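Local structure of putative short-chain oxidoreductase (Thermus thermophilus, 2YUT) at residues Phe103-Ala108 with Glu142-Ala147; Glu146-Glu151 with Val157-Val162. The protein binds NADP in a Rossmann-type fold and probably works as an oxidoreductase of the short-chain dehydrogenase/reductase family. All coordinates share one frame; numbering follows the deposited sequence.

Contact 1: Phe103-Ala108 with Glu142-Ala147; sequences FVLKHA and EAYLEA
Helices 89-107 and 132-153, two helices that pack against the second subunit in this short-chain dehydrogenase fold, meet here where Leu105 reaches over to Tyr144 and Leu145. The backbones stay well apart: even at the nearest pair, Leu105 CA lies 9.5 Å from Leu145 CA, and what spans the gap is hydrocarbon. One methyl of Leu105 does the work. Its CD2 touches the CD2 methyl of Leu145 at 4.2 Å, with the two leucines crossing obliquely. The same CD2 reaches CE2 of Tyr144 at 4.4 Å, coming at the ring from an oblique direction. Leu105 points its CB at the other helix, and with CG anti to the backbone N (chi1 -174°) its CD2 lands on Leu145. Leu145 sets out less directly, yet its CD2 branch swings back to close the distance, while the ring of Tyr144 is carried across from the same turn of helix. These are light van der Waals touches, covering little surface, among three buried residues. In the Rossmann framework both helices cover the same face of the parallel sheet, and strand 158-162 lies beneath this seam. Tyr144 fills more of the groove by packing on Leu98 and Ala102, further back along helix 89-107, and Val82 of the second subunit bears on it as well. That places the seam next to the dimer interface, consistent with the way paired helices of this family associate. Arg83 of the second subunit donates NH1 to the backbone carbonyls of Leu105 and Ala108, gripping helix 89-107 where it ends.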
loop_
_atom_site.group_PDB
_atom_site.type_symbol
_atom_site.label_atom_id
_atom_site.label_comp_id
_atom_site.label_asym_id
_atom_site.label_seq_id
_atom_site.Cartn_x
_atom_site.Cartn_y
_atom_site.Cartn_z
ATOM N N PHE A 103 3.548 -12.530 -3.592
ATOM C CA PHE A 103 3.645 -13.782 -4.342
ATOM C C PHE A 103 4.703 -14.707 -3.729
ATOM O O PHE A 103 4.491 -15.911 -3.605
ATOM C CB PHE A 103 3.966 -13.515 -5.821
ATOM C CG PHE A 103 2.884 -12.764 -6.558
ATOM C CD1 PHE A 103 1.561 -12.807 -6.121
ATOM C CD2 PHE A 103 3.187 -12.030 -7.701
ATOM C CE1 PHE A 103 0.556 -12.127 -6.813
ATOM C CE2 PHE A 103 2.189 -11.348 -8.402
ATOM C CZ PHE A 103 0.871 -11.397 -7.955
ATOM N N VAL A 104 5.837 -14.142 -3.336
ATOM C CA VAL A 104 6.896 -14.939 -2.726
ATOM C C VAL A 104 6.422 -15.557 -1.407
ATOM O O VAL A 104 6.585 -16.753 -1.181
ATOM C CB VAL A 104 8.160 -14.079 -2.456
ATOM C CG1 VAL A 104 9.094 -14.801 -1.489
ATOM C CG2 VAL A 104 8.884 -13.803 -3.771
ATOM N N LEU A 105 5.820 -14.735 -0.551
ATOM C CA LEU A 105 5.344 -15.191 0.747
ATOM C C LEU A 105 4.242 -16.244 0.649
ATOM O O LEU A 105 4.135 -17.125 1.500
ATOM C CB LEU A 105 4.847 -13.995 1.566
ATOM C CG LEU A 105 4.436 -14.281 3.011
ATOM C CD1 LEU A 105 5.603 -14.930 3.757
ATOM C CD2 LEU A 105 4.015 -12.987 3.692
ATOM N N LYS A 106 3.424 -16.155 -0.390
ATOM C CA LYS A 106 2.340 -17.106 -0.565
ATOM C C LYS A 106 2.809 -18.500 -0.968
ATOM O O LYS A 106 2.286 -19.497 -0.481
ATOM C CB LYS A 106 1.356 -16.597 -1.622
ATOM C CG LYS A 106 0.255 -17.601 -1.974
ATOM C CD LYS A 106 -0.665 -17.068 -3.071
ATOM C CE LYS A 106 -1.774 -18.060 -3.400
ATOM N NZ LYS A 106 -2.599 -17.610 -4.555
ATOM N N HIS A 107 3.791 -18.564 -1.862
ATOM C CA HIS A 107 4.284 -19.845 -2.357
ATOM C C HIS A 107 5.537 -20.409 -1.692
ATOM O O HIS A 107 5.944 -21.532 -1.980
ATOM C CB HIS A 107 4.516 -19.726 -3.861
ATOM C CG HIS A 107 3.284 -19.353 -4.621
ATOM N ND1 HIS A 107 2.267 -20.249 -4.873
ATOM C CD2 HIS A 107 2.881 -18.171 -5.143
ATOM C CE1 HIS A 107 1.292 -19.635 -5.520
ATOM N NE2 HIS A 107 1.640 -18.373 -5.695
ATOM N N ALA A 108 6.146 -19.644 -0.798
ATOM C CA ALA A 108 7.360 -20.109 -0.137
ATOM C C ALA A 108 7.164 -21.337 0.756
ATOM O O ALA A 108 6.146 -21.489 1.432
ATOM C CB ALA A 108 7.969 -18.974 0.680
ATOM N N GLU A 142 4.377 -2.972 4.730
ATOM C CA GLU A 142 4.435 -3.097 6.181
ATOM C C GLU A 142 3.093 -3.513 6.768
ATOM O O GLU A 142 3.043 -4.306 7.705
ATOM C CB GLU A 142 4.893 -1.782 6.828
ATOM C CG GLU A 142 6.235 -1.257 6.327
ATOM C CD GLU A 142 6.810 -0.170 7.227
ATOM O OE1 GLU A 142 6.023 0.619 7.786
ATOM O OE2 GLU A 142 8.048 -0.097 7.373
ATOM N N ALA A 143 2.007 -2.982 6.213
ATOM C CA ALA A 143 0.676 -3.316 6.701
ATOM C C ALA A 143 0.376 -4.771 6.372
ATOM O O ALA A 143 -0.178 -5.501 7.190
ATOM C CB ALA A 143 -0.381 -2.393 6.059
ATOM N N TYR A 144 0.750 -5.188 5.168
ATOM C CA TYR A 144 0.516 -6.558 4.731
ATOM C C TYR A 144 1.200 -7.557 5.669
ATOM O O TYR A 144 0.597 -8.544 6.103
ATOM C CB TYR A 144 1.062 -6.748 3.318
ATOM C CG TYR A 144 0.626 -8.035 2.659
ATOM C CD1 TYR A 144 -0.686 -8.198 2.210
ATOM C CD2 TYR A 144 1.527 -9.080 2.460
ATOM C CE1 TYR A 144 -1.090 -9.366 1.577
ATOM C CE2 TYR A 144 1.133 -10.256 1.825
ATOM C CZ TYR A 144 -0.177 -10.389 1.386
ATOM O OH TYR A 144 -0.572 -11.542 0.758
ATOM N N LEU A 145 2.461 -7.282 5.984
ATOM C CA LEU A 145 3.253 -8.153 6.844
ATOM C C LEU A 145 2.756 -8.208 8.283
ATOM O O LEU A 145 2.744 -9.273 8.896
ATOM C CB LEU A 145 4.722 -7.714 6.820
ATOM C CG LEU A 145 5.400 -7.847 5.451
ATOM C CD1 LEU A 145 6.805 -7.262 5.506
ATOM C CD2 LEU A 145 5.449 -9.313 5.043
ATOM N N GLU A 146 2.349 -7.065 8.825
ATOM C CA GLU A 146 1.861 -7.035 10.194
ATOM C C GLU A 146 0.627 -7.917 10.310
ATOM O O GLU A 146 0.457 -8.633 11.294
ATOM C CB GLU A 146 1.530 -5.602 10.616
ATOM C CG GLU A 146 0.967 -5.487 12.026
ATOM C CD GLU A 146 1.787 -6.253 13.051
ATOM O OE1 GLU A 146 3.028 -6.112 13.048
ATOM O OE2 GLU A 146 1.189 -6.992 13.862
ATOM N N ALA A 147 -0.220 -7.872 9.286
ATOM C CA ALA A 147 -1.444 -8.663 9.266
ATOM C C ALA A 147 -1.137 -10.148 9.125
ATOM O O ALA A 147 -1.776 -10.987 9.757
ATOM C CB ALA A 147 -2.339 -8.209 8.112
#

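Contact 2: Glu146-Glu151 with Val157-Val162; sequences EAARKE and VHLVLV
Helix 146-151 runs nearly antiparallel to strand 158-162, at 159° and with axes 8.0 Å apart at their closest, which makes Arg149 and Leu159 the nearest pair of residues by CA. Leu159 points at the helix and slides a methyl under the backbone, Leu159 CD1 lying 3.8 Å from Ala148 C. The same CD1 methyl rests 4.0 Å from Ala148 CB, the apolar part of the contact. Arg149 supplies the polar part. Its chain leaves the helix extended and then bends at chi3 (-68°), which brings the edge of the guanidinium to the strand. There NH1 donates to Leu159 O at 2.7 Å, a short but bent bond (142° at the hydrogen) that reaches the oxygen from above the carbonyl plane while staying close to the guanidinium's own plane. NE gives a second, straighter bond, 3.0 Å to Glu146 OE1, part of a salt bridge that fixes the rotation of the group. Replacing Arg149 with a leucine would probably leave Leu159 O without this side-chain donor and Glu146 without its charged mate. A water ties the backbones together further along: it donates to Arg149 O (2.9 Å) and to Val157 O (2.8 Å) and accepts from Leu159 N (3.1 Å). Arg149 O lies where the helix is kinked, the N atoms of Lys150 and Glu151 making no bond to the preceding turn. Strand 158-162 is the outermost on its side of the sheet within this chain; His158, Val160 and Val162 bond to strand 114-119, and Leu159 packs on Ala116 and Phe118 there. Helix 132-153 thus completes a beta-alpha-beta crossover between the two strands, helix 185-196 touches Val160 and Val162, and Val82 of the second subunit meets Ala148.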
loop_
_atom_site.group_PDB
_atom_site.type_symbol
_atom_site.label_atom_id
_atom_site.label_comp_id
_atom_site.label_asym_id
_atom_site.label_seq_id
_atom_site.Cartn_x
_atom_site.Cartn_y
_atom_site.Cartn_z
ATOM N N GLU A 146 2.349 -7.065 8.825
ATOM C CA GLU A 146 1.861 -7.035 10.194
ATOM C C GLU A 146 0.627 -7.917 10.310
ATOM O O GLU A 146 0.457 -8.633 11.294
ATOM C CB GLU A 146 1.530 -5.602 10.616
ATOM C CG GLU A 146 0.967 -5.487 12.026
ATOM C CD GLU A 146 1.787 -6.253 13.051
ATOM O OE1 GLU A 146 3.028 -6.112 13.048
ATOM O OE2 GLU A 146 1.189 -6.992 13.862
ATOM N N ALA A 147 -0.220 -7.872 9.286
ATOM C CA ALA A 147 -1.444 -8.663 9.266
ATOM C C ALA A 147 -1.137 -10.148 9.125
ATOM O O ALA A 147 -1.776 -10.987 9.757
ATOM C CB ALA A 147 -2.339 -8.209 8.112
ATOM N N ALA A 148 -0.155 -10.461 8.286
ATOM C CA ALA A 148 0.248 -11.837 8.027
ATOM C C ALA A 148 1.078 -12.433 9.159
ATOM O O ALA A 148 1.273 -13.645 9.218
ATOM C CB ALA A 148 1.043 -11.901 6.723
ATOM N N ARG A 149 1.554 -11.574 10.054
ATOM C CA ARG A 149 2.400 -11.993 11.168
ATOM C C ARG A 149 1.924 -13.221 11.952
ATOM O O ARG A 149 2.669 -14.193 12.084
ATOM C CB ARG A 149 2.611 -10.813 12.118
ATOM C CG ARG A 149 3.759 -10.999 13.089
ATOM C CD ARG A 149 4.027 -9.719 13.869
ATOM N NE ARG A 149 4.560 -8.649 13.025
ATOM C CZ ARG A 149 5.755 -8.677 12.440
ATOM N NH1 ARG A 149 6.553 -9.724 12.602
ATOM N NH2 ARG A 149 6.157 -7.654 11.697
ATOM N N LYS A 150 0.694 -13.191 12.461
ATOM C CA LYS A 150 0.171 -14.318 13.236
ATOM C C LYS A 150 -0.106 -15.553 12.387
ATOM O O LYS A 150 -0.022 -16.681 12.878
ATOM C CB LYS A 150 -1.100 -13.909 13.988
ATOM C CG LYS A 150 -0.865 -12.834 15.034
ATOM C CD LYS A 150 -2.151 -12.409 15.724
ATOM C CE LYS A 150 -2.757 -13.541 16.530
ATOM N NZ LYS A 150 -3.928 -13.073 17.321
ATOM N N GLU A 151 -0.439 -15.344 11.118
ATOM C CA GLU A 151 -0.695 -16.463 10.219
ATOM C C GLU A 151 0.580 -17.290 10.066
ATOM O O GLU A 151 0.555 -18.513 10.172
ATOM C CB GLU A 151 -1.125 -15.962 8.839
ATOM C CG GLU A 151 -2.514 -15.361 8.780
ATOM C CD GLU A 151 -2.892 -14.930 7.374
ATOM O OE1 GLU A 151 -2.772 -15.759 6.444
ATOM O OE2 GLU A 151 -3.312 -13.766 7.200
ATOM N N VAL A 157 6.908 -19.762 11.540
ATOM C CA VAL A 157 7.718 -18.839 10.751
ATOM C C VAL A 157 7.667 -17.417 11.299
ATOM O O VAL A 157 6.590 -16.884 11.580
ATOM C CB VAL A 157 7.246 -18.820 9.286
ATOM C CG1 VAL A 157 8.108 -17.871 8.471
ATOM C CG2 VAL A 157 7.304 -20.221 8.712
ATOM N N HIS A 158 8.834 -16.802 11.440
ATOM C CA HIS A 158 8.915 -15.446 11.959
ATOM C C HIS A 158 9.159 -14.421 10.869
ATOM O O HIS A 158 10.173 -14.476 10.171
ATOM C CB HIS A 158 10.036 -15.329 12.987
ATOM C CG HIS A 158 9.957 -16.345 14.080
ATOM N ND1 HIS A 158 10.370 -17.649 13.913
ATOM C CD2 HIS A 158 9.502 -16.254 15.352
ATOM C CE1 HIS A 158 10.175 -18.316 15.036
ATOM N NE2 HIS A 158 9.648 -17.493 15.924
ATOM N N LEU A 159 8.226 -13.484 10.730
ATOM C CA LEU A 159 8.359 -12.421 9.744
ATOM C C LEU A 159 9.092 -11.277 10.422
ATOM O O LEU A 159 8.753 -10.891 11.537
ATOM C CB LEU A 159 6.986 -11.935 9.272
ATOM C CG LEU A 159 6.105 -12.924 8.507
ATOM C CD1 LEU A 159 4.777 -12.250 8.150
ATOM C CD2 LEU A 159 6.817 -13.390 7.248
ATOM N N VAL A 160 10.107 -10.747 9.751
ATOM C CA VAL A 160 10.891 -9.645 10.290
ATOM C C VAL A 160 10.807 -8.451 9.342
ATOM O O VAL A 160 11.106 -8.570 8.152
ATOM C CB VAL A 160 12.374 -10.051 10.451
ATOM C CG1 VAL A 160 13.173 -8.903 11.041
ATOM C CG2 VAL A 160 12.479 -11.290 11.331
ATOM N N LEU A 161 10.385 -7.306 9.868
ATOM C CA LEU A 161 10.285 -6.097 9.065
ATOM C C LEU A 161 11.493 -5.213 9.359
ATOM O O LEU A 161 11.723 -4.816 10.500
ATOM C CB LEU A 161 8.985 -5.347 9.386
ATOM C CG LEU A 161 8.604 -4.124 8.540
ATOM C CD1 LEU A 161 9.445 -2.927 8.922
ATOM C CD2 LEU A 161 8.776 -4.450 7.068
ATOM N N VAL A 162 12.266 -4.909 8.325
ATOM C CA VAL A 162 13.451 -4.079 8.494
ATOM C C VAL A 162 13.276 -2.660 7.957
ATOM O O VAL A 162 12.789 -2.459 6.843
ATOM C CB VAL A 162 14.679 -4.701 7.779
ATOM C CG1 VAL A 162 15.888 -3.785 7.941
ATOM C CG2 VAL A 162 14.967 -6.096 8.331
HETATM O O HOH W 1 5.518 -14.344 11.937
#

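Overall arrangement
Both contacts draw on helix 132-153 and share Glu146 and Ala147. Contact 1 joins that helix to its neighbour 89-107 and is wholly buried and apolar; contact 2 joins it to the edge strand of this chain's sheet and is only partly buried, so a leucine core is edged by an arginine, a carboxylate and a water. Their centres are about 8 Å apart and the two merge: Leu105 CD1 meets Leu159 CD2 at 4.0 Å, and Leu145 CD1 meets Leu161 CD2 at 3.8 Å. Helix, helix and strand therefore share one layer of leucines, with the second subunit reaching both contacts.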